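Long-range contacts in aminotransferase, class I and II (Erwinia tasmaniensis, PDB 5Z0Q), which belongs to the class I and II aminotransferase family and binds pyridoxal-5'-phosphate covalently: residues Ala228-Ile233 with Pro255-Arg260; Met236-Ser241 with Ala284-Gly289; Pro315-Val320 with Gly328-Ser333. All blocks are in the same frame, centred on the assembly; numbering follows the deposited sequence.

Contact 1. Residues Ala228-Ile233 with Pro255-Arg260; sequences AAQRSI and PNPELR
Asn256 meets Gln230 through a side-chain-to-backbone hydrogen bond. Its ND2 donates a hydrogen bond to Gln230 O at 2.7 Å, and the N-H...O angle of 174° makes the bond almost straight. The donor lies in the carbonyl plane of Gln230, and the accepting oxygen lies in the amide plane of Asn256, so the two groups are well turned for each other. The opposite end of the amide serves its own helix: Asn256 OD1 accepts from Glu258 N at 2.9 Å and from Leu259 N at 3.3 Å, both weak bonds, which makes Asn256 the N-cap of helix 257-267. A chi1 of -168° sets the amide beside the carbonyl carbon of Asn256, and the bonds at ND2 and OD1 should limit its rotation.

Around this bond the packing is mixed, with carbon atoms set against carbonyl and amide oxygens. Gln230 starts away from the other segment, but a bend at chi2 (-63°) folds the chain back across Asn256 at about a right angle, bringing Gln230 OE1 to 3.2 Å from Asn256 CA. On the buried side the Pro255 ring meets the end of helix 226-229: Ala229 O lies 3.2 Å from Pro255 CG, and Ala229 CB is 3.9 Å from that same CG. Leu259 CD1 approaches Gln230 O to 3.8 Å, beside the carbonyl that Asn256 already uses.

In the next shell, Ser232 OG donates to Ala228 O over 2.8 Å, bracing the turn that presents Gln230 O. Arg231 takes no such part; its NH1 forms a salt bridge with Asp227 OD2.

Strands 232-236 and 250-253 are antiparallel neighbours in the large mixed sheet. The contact therefore joins the entry to one with the exit from the other, while Leu259 packs inward on Leu200 of strand 200-204 and Phe111 of helix 101-111.

Contact 2. Residues Met236-Ser241 with Ala284-Gly289; sequences MSPSKS and AAWREG. With PLP (pyridoxal-5'-phosphate), chain M.
Trp286 presents one face of its indole to Pro238. Pro238 CB stands 3.8 Å from the centroid of the five-membered ring and 23° off the ring normal, a CH-pi contact. Farther along the indole, Pro238 CD comes within 3.8 Å of Trp286 CZ2; the Pro238 and Trp286 side chains cross at about a right angle. At the ring edge, near its plane, stands the backbone of Met236, its C atom 4.4 Å from Trp286 CH2. Ala285 CB adds a further apolar touch, 4.0 Å from Pro238 CB.

The ring's rotation is also restrained by polar bonding, since Trp286 NE1 hydrogen-bonds Asp209 OD2, the oxygen that Ser241 OG reaches too. Within 236-241, Ser237 OG accepts from Ser239 N at 3.0 Å in an ST turn. Just beyond, Lys240 NZ is covalently joined to C4A of pyridoxal-5'-phosphate at 1.4 Å, as in the internal aldimine of this family. Tyr66 of the second subunit hydrogen-bonds that nitrogen.

The loop after strand 232-236 thus rests on helix 276-288, whose Trp286 is also touched by Val76, Ala77 and Arg80 of helix 71-83 and by Leu251 of strand 250-253.

Contact 3. Residues Pro315-Val320 with Gly328-Ser333; sequences PGLSMV and GWIDAS
Met319 reaches across to Gly328, Trp329 and Ile330. Its CG is anti to the backbone N (chi1 176°) and the chain stays extended beyond, so the side chain carries its contacts out from CB to CE. Met319 CB lies 3.8 Å from Trp329 O, and Met319 CG is closer to the same oxygen at 3.4 Å. Met319 SD then meets Ile330 CG1 at 3.9 Å, and the tip, Met319 CE, ends 3.8 Å from Gly328 CA. Leu317 repeats the apolar theme farther along, with its CD2 3.7 Å from Ala332 CB.

The backbones are joined by an antiparallel hydrogen-bonded pair. Ser318 N donates to Asp331 O at 3.1 Å, while Asp331 N donates in turn to Ser318 O. The two strands form a beta hairpin in which 318-319 is an outermost strand, within this chain, of a five-stranded mixed sheet; on the inner side Ile330 is hydrogen-bonded to Val363 of strand 362-364.

Side chains divide by face. Met319, Ile330 and Leu317 all touch Val311 of helix 290-313, whereas Ser318 and Asp331 point to the opposite face. There Asp331 OD1 receives Ser333 OG at 2.8 Å and also Ser333 N, both from the same side of its carboxylate plane, the latter closing an Asx turn. Two bonds thus grip one carboxylate oxygen from the turn just after the strand. The hairpin is consequently paired by backbone bonds and apolar packing, and the two donors of Ser333 would probably stabilise the charge of Asp331.

How the contacts relate
Along the chain, 228-233 and 236-241 come almost in succession, overlapping the start and the end of strand 232-236. Contact 1 closes first, when 255-260 returns after strand 250-253; contact 2 closes later, when the end of helix 276-288 arrives. The two loops therefore cross rather than nest. Contact 1 ties the start of the strand to the start of helix 257-267; contact 2 ties the loop bearing Lys240, which is joined to pyridoxal-5'-phosphate, to helix 276-288. Their centres are 24 Å apart. Contact 3 follows in series, after helix 290-313, and closes a short hairpin in the five-stranded sheet. It and contact 1 lie on opposite sides of the chain's centre, 38 Å apart between centres.

Contact 1. Residues Ala228-Ile233 with Pro255-Arg260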
loop_
_atom_site.group_PDB
_atom_site.type_symbol
_atom_site.label_atom_id
_atom_site.label_comp_id
_atom_site.label_asym_id
_atom_site.label_seq_id
_atom_site.Cartn_x
_atom_site.Cartn_y
_atom_site.Cartn_z
ATOM N N ALA A 228 -6.772 -28.571 6.675
ATOM C CA ALA A 228 -6.220 -27.325 7.192
ATOM C C ALA A 228 -5.959 -26.331 6.067
ATOM O O ALA A 228 -6.131 -25.122 6.246
ATOM C CB ALA A 228 -4.933 -27.603 7.968
ATOM N N ALA A 229 -5.540 -26.826 4.900
ATOM C CA ALA A 229 -5.271 -25.940 3.774
ATOM C C ALA A 229 -6.552 -25.291 3.260
ATOM O O ALA A 229 -6.552 -24.109 2.898
ATOM C CB ALA A 229 -4.569 -26.711 2.658
ATOM N N GLN A 230 -7.652 -26.043 3.225
ATOM C CA GLN A 230 -8.913 -25.537 2.696
ATOM C C GLN A 230 -9.690 -24.690 3.695
ATOM O O GLN A 230 -10.781 -24.217 3.361
ATOM C CB GLN A 230 -9.786 -26.701 2.220
ATOM C CG GLN A 230 -9.217 -27.456 1.029
ATOM C CD GLN A 230 -9.095 -26.585 -0.207
ATOM O OE1 GLN A 230 -9.929 -25.712 -0.447
ATOM N NE2 GLN A 230 -8.050 -26.814 -0.993
ATOM N N ARG A 231 -9.162 -24.480 4.902
ATOM C CA ARG A 231 -9.860 -23.706 5.920
ATOM C C ARG A 231 -9.019 -22.555 6.462
ATOM O O ARG A 231 -9.430 -21.910 7.434
ATOM C CB ARG A 231 -10.294 -24.616 7.077
ATOM C CG ARG A 231 -9.149 -25.049 7.984
ATOM C CD ARG A 231 -9.519 -26.233 8.870
ATOM N NE ARG A 231 -10.749 -26.014 9.627
ATOM C CZ ARG A 231 -11.876 -26.691 9.432
ATOM N NH1 ARG A 231 -11.931 -27.640 8.509
ATOM N NH2 ARG A 231 -12.948 -26.424 10.166
ATOM N N SER A 232 -7.866 -22.269 5.860
ATOM C CA SER A 232 -6.912 -21.332 6.433
ATOM C C SER A 232 -6.397 -20.360 5.380
ATOM O O SER A 232 -6.594 -20.536 4.176
ATOM C CB SER A 232 -5.726 -22.066 7.072
ATOM O OG SER A 232 -4.905 -22.653 6.078
ATOM N N ILE A 233 -5.725 -19.320 5.870
ATOM C CA ILE A 233 -4.981 -18.374 5.048
ATOM C C ILE A 233 -3.617 -18.177 5.697
ATOM O O ILE A 233 -3.527 -17.994 6.916
ATOM C CB ILE A 233 -5.720 -17.029 4.899
ATOM C CG1 ILE A 233 -4.816 -15.990 4.230
ATOM C CG2 ILE A 233 -6.224 -16.530 6.249
ATOM C CD1 ILE A 233 -5.415 -14.606 4.167
ATOM N N PRO A 255 -5.521 -21.549 -0.230
ATOM C CA PRO A 255 -5.819 -22.669 -1.136
ATOM C C PRO A 255 -7.294 -22.801 -1.471
ATOM O O PRO A 255 -7.627 -23.274 -2.565
ATOM C CB PRO A 255 -5.306 -23.893 -0.362
ATOM C CG PRO A 255 -4.351 -23.341 0.651
ATOM C CD PRO A 255 -4.904 -22.002 1.025
ATOM N N ASN A 256 -8.184 -22.400 -0.573
ATOM C CA ASN A 256 -9.613 -22.515 -0.837
ATOM C C ASN A 256 -10.021 -21.506 -1.903
ATOM O O ASN A 256 -9.753 -20.308 -1.751
ATOM C CB ASN A 256 -10.410 -22.292 0.448
ATOM C CG ASN A 256 -11.872 -22.684 0.311
ATOM O OD1 ASN A 256 -12.532 -22.353 -0.674
ATOM N ND2 ASN A 256 -12.385 -23.397 1.307
ATOM N N PRO A 257 -10.659 -21.942 -2.994
ATOM C CA PRO A 257 -11.068 -20.973 -4.025
ATOM C C PRO A 257 -12.136 -20.006 -3.549
ATOM O O PRO A 257 -12.063 -18.810 -3.858
ATOM C CB PRO A 257 -11.576 -21.870 -5.165
ATOM C CG PRO A 257 -10.969 -23.216 -4.903
ATOM C CD PRO A 257 -10.894 -23.333 -3.414
ATOM N N GLU A 258 -13.132 -20.487 -2.798
ATOM C CA GLU A 258 -14.193 -19.599 -2.334
ATOM C C GLU A 258 -13.667 -18.599 -1.312
ATOM O O GLU A 258 -14.055 -17.424 -1.331
ATOM C CB GLU A 258 -15.343 -20.412 -1.742
ATOM C CG GLU A 258 -16.589 -19.586 -1.453
ATOM C CD GLU A 258 -17.175 -19.860 -0.079
ATOM O OE1 GLU A 258 -17.955 -19.016 0.411
ATOM O OE2 GLU A 258 -16.852 -20.913 0.512
ATOM N N LEU A 259 -12.792 -19.044 -0.408
ATOM C CA LEU A 259 -12.213 -18.127 0.566
ATOM C C LEU A 259 -11.295 -17.112 -0.098
ATOM O O LEU A 259 -11.139 -15.995 0.409
ATOM C CB LEU A 259 -11.456 -18.906 1.643
ATOM C CG LEU A 259 -12.289 -19.852 2.509
ATOM C CD1 LEU A 259 -11.420 -20.515 3.567
ATOM C CD2 LEU A 259 -13.456 -19.118 3.153
ATOM N N ARG A 260 -10.680 -17.476 -1.226
ATOM C CA ARG A 260 -9.827 -16.528 -1.935
ATOM C C ARG A 260 -10.657 -15.456 -2.630
ATOM O O ARG A 260 -10.235 -14.297 -2.715
ATOM C CB ARG A 260 -8.945 -17.262 -2.944
ATOM C CG ARG A 260 -7.787 -16.426 -3.469
ATOM C CD ARG A 260 -7.035 -17.136 -4.586
ATOM N NE ARG A 260 -6.837 -18.556 -4.309
ATOM C CZ ARG A 260 -7.359 -19.538 -5.037
ATOM N NH1 ARG A 260 -8.103 -19.254 -6.097
ATOM N NH2 ARG A 260 -7.132 -20.804 -4.712
#

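Contact 2. Residues Met236-Ser241 with Ala284-Gly289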
loop_
_atom_site.group_PDB
_atom_site.type_symbol
_atom_site.label_atom_id
_atom_site.label_comp_id
_atom_site.label_asym_id
_atom_site.label_seq_id
_atom_site.Cartn_x
_atom_site.Cartn_y
_atom_site.Cartn_z
ATOM N N MET A 236 2.847 -14.658 4.763
ATOM C CA MET A 236 4.299 -14.758 4.768
ATOM C C MET A 236 4.895 -13.576 4.015
ATOM O O MET A 236 4.249 -12.969 3.158
ATOM C CB MET A 236 4.776 -16.077 4.150
ATOM C CG MET A 236 4.419 -17.306 4.967
ATOM S SD MET A 236 4.874 -18.838 4.142
ATOM C CE MET A 236 3.982 -18.660 2.600
ATOM N N SER A 237 6.151 -13.265 4.344
ATOM C CA SER A 237 6.857 -12.125 3.772
ATOM C C SER A 237 8.332 -12.160 4.154
ATOM O O SER A 237 8.686 -12.684 5.218
ATOM C CB SER A 237 6.224 -10.814 4.240
ATOM O OG SER A 237 7.040 -9.703 3.918
ATOM N N PRO A 238 9.223 -11.628 3.315
ATOM C CA PRO A 238 10.633 -11.523 3.709
ATOM C C PRO A 238 10.947 -10.202 4.392
ATOM O O PRO A 238 12.116 -9.812 4.489
ATOM C CB PRO A 238 11.369 -11.649 2.371
ATOM C CG PRO A 238 10.432 -11.006 1.401
ATOM C CD PRO A 238 9.027 -11.309 1.890
ATOM N N SER A 239 9.910 -9.507 4.868
ATOM C CA SER A 239 10.097 -8.169 5.423
ATOM C C SER A 239 10.992 -8.197 6.656
ATOM O O SER A 239 11.940 -7.412 6.767
ATOM C CB SER A 239 8.741 -7.544 5.754
ATOM O OG SER A 239 8.002 -7.271 4.576
ATOM N N LYS A 240 10.707 -9.096 7.595
ATOM C CA LYS A 240 11.497 -9.178 8.816
ATOM C C LYS A 240 12.716 -10.073 8.669
ATOM O O LYS A 240 13.711 -9.870 9.375
ATOM C CB LYS A 240 10.630 -9.682 9.970
ATOM C CG LYS A 240 9.443 -8.793 10.262
ATOM C CD LYS A 240 8.776 -9.181 11.563
ATOM C CE LYS A 240 8.567 -7.963 12.438
ATOM N NZ LYS A 240 7.791 -6.903 11.740
ATOM N N SER A 241 12.662 -11.058 7.772
ATOM C CA SER A 241 13.812 -11.931 7.572
ATOM C C SER A 241 14.996 -11.158 7.011
ATOM O O SER A 241 16.149 -11.435 7.360
ATOM C CB SER A 241 13.434 -13.082 6.638
ATOM O OG SER A 241 12.183 -13.639 7.004
ATOM N N ALA A 284 14.698 -10.707 -4.790
ATOM C CA ALA A 284 16.121 -10.902 -4.529
ATOM C C ALA A 284 16.372 -11.405 -3.113
ATOM O O ALA A 284 17.363 -12.105 -2.872
ATOM C CB ALA A 284 16.883 -9.599 -4.772
ATOM N N ALA A 285 15.494 -11.061 -2.169
ATOM C CA ALA A 285 15.657 -11.534 -0.799
ATOM C C ALA A 285 15.536 -13.050 -0.726
ATOM O O ALA A 285 16.398 -13.728 -0.155
ATOM C CB ALA A 285 14.626 -10.866 0.111
ATOM N N TRP A 286 14.475 -13.602 -1.311
ATOM C CA TRP A 286 14.240 -15.038 -1.262
ATOM C C TRP A 286 14.959 -15.809 -2.360
ATOM O O TRP A 286 15.074 -17.035 -2.256
ATOM C CB TRP A 286 12.737 -15.329 -1.337
ATOM C CG TRP A 286 12.049 -15.257 -0.009
ATOM C CD1 TRP A 286 12.641 -15.240 1.220
ATOM C CD2 TRP A 286 10.636 -15.190 0.224
ATOM N NE1 TRP A 286 11.685 -15.168 2.205
ATOM C CE2 TRP A 286 10.446 -15.135 1.620
ATOM C CE3 TRP A 286 9.515 -15.170 -0.611
ATOM C CZ2 TRP A 286 9.180 -15.064 2.200
ATOM C CZ3 TRP A 286 8.259 -15.100 -0.032
ATOM C CH2 TRP A 286 8.102 -15.048 1.358
ATOM N N ARG A 287 15.443 -15.134 -3.403
ATOM C CA ARG A 287 16.118 -15.841 -4.487
ATOM C C ARG A 287 17.599 -16.064 -4.204
ATOM O O ARG A 287 18.112 -17.164 -4.437
ATOM C CB ARG A 287 15.956 -15.084 -5.809
ATOM C CG ARG A 287 16.166 -15.957 -7.039
ATOM C CD ARG A 287 16.422 -15.143 -8.302
ATOM N NE ARG A 287 15.315 -14.252 -8.640
ATOM C CZ ARG A 287 15.366 -12.927 -8.537
ATOM N NH1 ARG A 287 16.473 -12.335 -8.106
ATOM N NH2 ARG A 287 14.313 -12.192 -8.869
ATOM N N GLU A 288 18.301 -15.043 -3.703
ATOM C CA GLU A 288 19.741 -15.154 -3.508
ATOM C C GLU A 288 20.221 -14.567 -2.185
ATOM O O GLU A 288 21.433 -14.385 -2.013
ATOM C CB GLU A 288 20.485 -14.483 -4.671
ATOM C CG GLU A 288 20.315 -15.197 -6.004
ATOM C CD GLU A 288 20.705 -14.333 -7.185
ATOM O OE1 GLU A 288 20.723 -14.853 -8.322
ATOM O OE2 GLU A 288 20.988 -13.134 -6.977
ATOM N N GLY A 289 19.325 -14.267 -1.250
ATOM C CA GLY A 289 19.719 -13.734 0.034
ATOM C C GLY A 289 19.906 -14.754 1.130
ATOM O O GLY A 289 20.164 -14.376 2.277
HETATM N N1 PLP M . 3.218 -9.834 11.736
HETATM C C2 PLP M . 3.945 -9.955 12.904
HETATM C C2A PLP M . 3.588 -11.017 13.903
HETATM C C3 PLP M . 5.010 -9.098 13.153
HETATM O O3 PLP M . 5.731 -9.218 14.312
HETATM C C4 PLP M . 5.342 -8.116 12.226
HETATM C C4A PLP M . 6.591 -7.305 12.406
HETATM C C5 PLP M . 4.604 -7.996 11.054
HETATM C C6 PLP M . 3.542 -8.860 10.812
HETATM C C5A PLP M . 4.973 -6.925 10.052
HETATM O O4P PLP M . 3.875 -6.601 9.229
HETATM P P PLP M . 3.951 -5.298 8.286
HETATM O O1P PLP M . 4.404 -4.112 9.105
HETATM O O2P PLP M . 2.592 -5.011 7.692
HETATM O O3P PLP M . 4.945 -5.564 7.181
#

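Contact 3. Residues Pro315-Val320 with Gly328-Ser333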
loop_
_atom_site.group_PDB
_atom_site.type_symbol
_atom_site.label_atom_id
_atom_site.label_comp_id
_atom_site.label_asym_id
_atom_site.label_seq_id
_atom_site.Cartn_x
_atom_site.Cartn_y
_atom_site.Cartn_z
ATOM N N PRO A 315 18.026 -9.551 39.437
ATOM C CA PRO A 315 17.118 -10.013 40.495
ATOM C C PRO A 315 15.717 -9.405 40.423
ATOM O O PRO A 315 15.197 -8.875 41.411
ATOM C CB PRO A 315 17.847 -9.586 41.768
ATOM C CG PRO A 315 18.504 -8.300 41.371
ATOM C CD PRO A 315 18.877 -8.441 39.904
ATOM N N GLY A 316 15.088 -9.488 39.256
ATOM C CA GLY A 316 13.740 -8.974 39.114
ATOM C C GLY A 316 13.142 -9.211 37.745
ATOM O O GLY A 316 12.037 -8.744 37.450
ATOM N N LEU A 317 13.862 -9.942 36.898
ATOM C CA LEU A 317 13.443 -10.187 35.528
ATOM C C LEU A 317 13.545 -11.670 35.212
ATOM O O LEU A 317 14.479 -12.347 35.653
ATOM C CB LEU A 317 14.296 -9.386 34.537
ATOM C CG LEU A 317 14.424 -7.886 34.803
ATOM C CD1 LEU A 317 15.427 -7.261 33.849
ATOM C CD2 LEU A 317 13.073 -7.202 34.689
ATOM N N SER A 318 12.575 -12.168 34.452
ATOM C CA SER A 318 12.594 -13.523 33.920
ATOM C C SER A 318 12.362 -13.451 32.420
ATOM O O SER A 318 11.576 -12.624 31.948
ATOM C CB SER A 318 11.527 -14.407 34.576
ATOM O OG SER A 318 11.679 -14.436 35.985
ATOM N N MET A 319 13.048 -14.310 31.671
ATOM C CA MET A 319 12.912 -14.301 30.221
ATOM C C MET A 319 13.053 -15.712 29.676
ATOM O O MET A 319 13.995 -16.429 30.027
ATOM C CB MET A 319 13.955 -13.388 29.570
ATOM C CG MET A 319 13.925 -13.426 28.054
ATOM S SD MET A 319 15.290 -12.540 27.291
ATOM C CE MET A 319 14.904 -12.785 25.560
ATOM N N VAL A 320 12.116 -16.098 28.818
ATOM C CA VAL A 320 12.224 -17.343 28.070
ATOM C C VAL A 320 13.120 -17.111 26.863
ATOM O O VAL A 320 12.955 -16.128 26.131
ATOM C CB VAL A 320 10.832 -17.838 27.643
ATOM C CG1 VAL A 320 10.949 -18.911 26.574
ATOM C CG2 VAL A 320 10.072 -18.363 28.846
ATOM N N GLY A 328 12.244 -11.845 22.611
ATOM C CA GLY A 328 12.689 -10.670 23.341
ATOM C C GLY A 328 11.700 -10.331 24.446
ATOM O O GLY A 328 11.521 -9.168 24.794
ATOM N N TRP A 329 11.069 -11.365 25.005
ATOM C CA TRP A 329 9.928 -11.223 25.907
ATOM C C TRP A 329 10.405 -11.378 27.349
ATOM O O TRP A 329 10.696 -12.492 27.797
ATOM C CB TRP A 329 8.865 -12.262 25.553
ATOM C CG TRP A 329 7.483 -12.009 26.086
ATOM C CD1 TRP A 329 6.705 -12.891 26.774
ATOM C CD2 TRP A 329 6.707 -10.809 25.953
ATOM N NE1 TRP A 329 5.496 -12.317 27.086
ATOM C CE2 TRP A 329 5.473 -11.038 26.594
ATOM C CE3 TRP A 329 6.939 -9.563 25.362
ATOM C CZ2 TRP A 329 4.474 -10.070 26.657
ATOM C CZ3 TRP A 329 5.944 -8.602 25.428
ATOM C CH2 TRP A 329 4.728 -8.861 26.071
ATOM N N ILE A 330 10.470 -10.264 28.077
ATOM C CA ILE A 330 11.049 -10.216 29.417
ATOM C C ILE A 330 9.948 -9.925 30.427
ATOM O O ILE A 330 9.225 -8.929 30.298
ATOM C CB ILE A 330 12.157 -9.153 29.510
ATOM C CG1 ILE A 330 13.235 -9.404 28.455
ATOM C CG2 ILE A 330 12.761 -9.132 30.908
ATOM C CD1 ILE A 330 14.296 -8.329 28.408
ATOM N N ASP A 331 9.834 -10.783 31.441
ATOM C CA ASP A 331 8.883 -10.575 32.529
ATOM C C ASP A 331 9.496 -9.615 33.542
ATOM O O ASP A 331 10.477 -9.950 34.212
ATOM C CB ASP A 331 8.519 -11.905 33.186
ATOM C CG ASP A 331 7.414 -11.766 34.228
ATOM O OD1 ASP A 331 6.932 -10.634 34.451
ATOM O OD2 ASP A 331 7.023 -12.794 34.822
ATOM N N ALA A 332 8.913 -8.421 33.657
ATOM C CA ALA A 332 9.373 -7.411 34.600
ATOM C C ALA A 332 8.413 -7.237 35.772
ATOM O O ALA A 332 8.435 -6.198 36.438
ATOM C CB ALA A 332 9.588 -6.077 33.885
ATOM N N SER A 333 7.567 -8.237 36.035
ATOM C CA SER A 333 6.632 -8.146 37.149
ATOM C C SER A 333 7.339 -8.150 38.498
ATOM O O SER A 333 6.785 -7.635 39.474
ATOM C CB SER A 333 5.624 -9.294 37.090
ATOM O OG SER A 333 6.275 -10.549 37.176
#